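Local coordinates for kinesin-like protein (PDB 5X3E), which probably moves along microtubules by coupling ATP hydrolysis to shape changes of its kinesin-6 motor domain, at residues S114-Y119 / L329-L334. Sequence-based numbering, arbitrary orientation.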
# COMPACT_ATOMS: atom_id res chain seq x y z
N SER A 114 -4.07 0.47 7.75
CA SER A 114 -3.39 -0.75 7.34
C SER A 114 -2.28 -0.40 6.36
O SER A 114 -2.40 0.56 5.59
CB SER A 114 -4.36 -1.74 6.68
OG SER A 114 -5.55 -1.86 7.45
N LEU A 115 -1.21 -1.19 6.39
CA LEU A 115 -0.05 -0.98 5.53
C LEU A 115 0.43 -2.32 5.00
O LEU A 115 0.59 -3.28 5.76
CB LEU A 115 1.08 -0.28 6.30
CG LEU A 115 2.44 -0.12 5.62
CD1 LEU A 115 2.31 0.63 4.31
CD2 LEU A 115 3.39 0.62 6.55
N LEU A 116 0.67 -2.39 3.69
CA LEU A 116 1.10 -3.62 3.04
C LEU A 116 2.27 -3.34 2.11
O LEU A 116 2.16 -2.49 1.22
CB LEU A 116 -0.05 -4.27 2.28
CG LEU A 116 0.06 -5.74 1.83
CD1 LEU A 116 -1.33 -6.22 1.61
CD2 LEU A 116 0.88 -5.92 0.55
N PHE A 117 3.38 -4.04 2.32
CA PHE A 117 4.56 -3.97 1.47
C PHE A 117 4.69 -5.24 0.63
O PHE A 117 4.36 -6.34 1.09
CB PHE A 117 5.85 -3.83 2.28
CG PHE A 117 5.94 -2.59 3.11
CD1 PHE A 117 6.33 -1.39 2.54
CD2 PHE A 117 5.69 -2.65 4.47
CE1 PHE A 117 6.43 -0.24 3.32
CE2 PHE A 117 5.80 -1.52 5.24
CZ PHE A 117 6.17 -0.31 4.67
N THR A 118 5.19 -5.09 -0.59
CA THR A 118 5.76 -6.20 -1.34
C THR A 118 7.26 -5.96 -1.48
O THR A 118 7.68 -4.89 -1.93
CB THR A 118 5.11 -6.37 -2.72
OG1 THR A 118 5.18 -5.15 -3.46
CG2 THR A 118 3.65 -6.79 -2.58
N TYR A 119 8.05 -6.94 -1.06
CA TYR A 119 9.50 -6.84 -1.00
C TYR A 119 10.14 -7.95 -1.82
O TYR A 119 9.56 -9.02 -1.98
CB TYR A 119 9.98 -6.92 0.46
CG TYR A 119 11.47 -6.74 0.65
CD1 TYR A 119 12.01 -5.49 0.90
CD2 TYR A 119 12.32 -7.84 0.60
CE1 TYR A 119 13.37 -5.33 1.07
CE2 TYR A 119 13.68 -7.68 0.77
CZ TYR A 119 14.20 -6.42 1.01
OH TYR A 119 15.56 -6.26 1.19
N LEU A 329 -5.90 2.41 3.79
CA LEU A 329 -5.24 1.18 3.40
C LEU A 329 -4.15 1.56 2.42
O LEU A 329 -4.44 2.09 1.34
CB LEU A 329 -6.22 0.17 2.79
CG LEU A 329 -5.82 -1.31 2.85
CD1 LEU A 329 -7.01 -2.20 2.53
CD2 LEU A 329 -4.69 -1.61 1.89
N CYS A 330 -2.90 1.30 2.79
CA CYS A 330 -1.74 1.77 2.05
C CYS A 330 -0.98 0.57 1.50
O CYS A 330 -0.54 -0.30 2.26
CB CYS A 330 -0.86 2.63 2.95
SG CYS A 330 0.63 3.18 2.13
N LEU A 331 -0.82 0.53 0.18
CA LEU A 331 -0.16 -0.56 -0.53
C LEU A 331 1.13 -0.03 -1.14
O LEU A 331 1.09 0.90 -1.96
CB LEU A 331 -1.08 -1.13 -1.61
CG LEU A 331 -2.42 -1.69 -1.12
CD1 LEU A 331 -3.34 -1.92 -2.29
CD2 LEU A 331 -2.20 -2.98 -0.34
N VAL A 332 2.26 -0.61 -0.75
CA VAL A 332 3.58 -0.10 -1.11
C VAL A 332 4.32 -1.17 -1.89
O VAL A 332 4.50 -2.29 -1.39
CB VAL A 332 4.38 0.32 0.13
CG1 VAL A 332 5.75 0.86 -0.28
CG2 VAL A 332 3.60 1.34 0.93
N ASP A 333 4.76 -0.83 -3.10
CA ASP A 333 5.54 -1.72 -3.94
C ASP A 333 6.98 -1.24 -3.87
O ASP A 333 7.38 -0.31 -4.59
CB ASP A 333 5.00 -1.73 -5.37
CG ASP A 333 5.64 -2.79 -6.23
OD1 ASP A 333 6.34 -3.65 -5.67
OD2 ASP A 333 5.45 -2.77 -7.47
N LEU A 334 7.76 -1.87 -3.00
CA LEU A 334 9.11 -1.42 -2.70
C LEU A 334 10.03 -1.56 -3.90
O LEU A 334 9.77 -2.33 -4.84
CB LEU A 334 9.69 -2.21 -1.52
CG LEU A 334 8.99 -2.00 -0.18
CD1 LEU A 334 9.55 -2.94 0.86
CD2 LEU A 334 9.10 -0.55 0.27
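Cys330 O accepts a hydrogen bond from Leu116 N, 2.8 Å away, and is also approached by the CA of Leu115, in a CA-H...O contact. Leu116 O accepts one from Val332 N and is approached by Leu331 CA in a CA-H...O contact. Strands 114-119 and 325-333 are parallel neighbours here, with an angle of 12° between the short axes. They lie in the central sheet of the kinesin motor domain, a P-loop NTPase fold. Strand 404-411 pairs with the other edge of 114-119. Five backbone bonds join the two segments, from Cys330 N to Ser114 O through to Leu334 N to Thr118 O.

One face carries Leu115, Phe117, Cys330 and Val332. The Phe117 ring lies beside Val332, and its CD1 comes 3.5 Å from Val332 CB. With CG anti to the backbone N (chi1 173°), Leu115 sends CD1 over the rim of one face of that ring and against Val332 CG2. Phe395 covers part of this side.

On the other face Leu331 CD2 rests on Leu116 CB, 3.6 Å away, and Leu104 of helix 93-109 packs on Leu116. Further along, Thr118 OG1 gives a weak hydrogen bond to Asp333 OD1, 2.9 Å long. Both side chains also touch Lys126 of the probable Walker A P-loop, so Thr118 and Asp333 border the presumed nucleotide site.

The CB of Leu334 points toward strand 114-119, and the two methyls divide between two rings. Cut back to an alanine here, the side chain would lose CG and both methyls, and a gap would probably open beside Phe117 and Tyr119. CD2 sits 3.7 Å from Phe117 CD1, while CD1 meets the edge of the Tyr119 ring, in its plane, 3.5 Å from Tyr119 CD1.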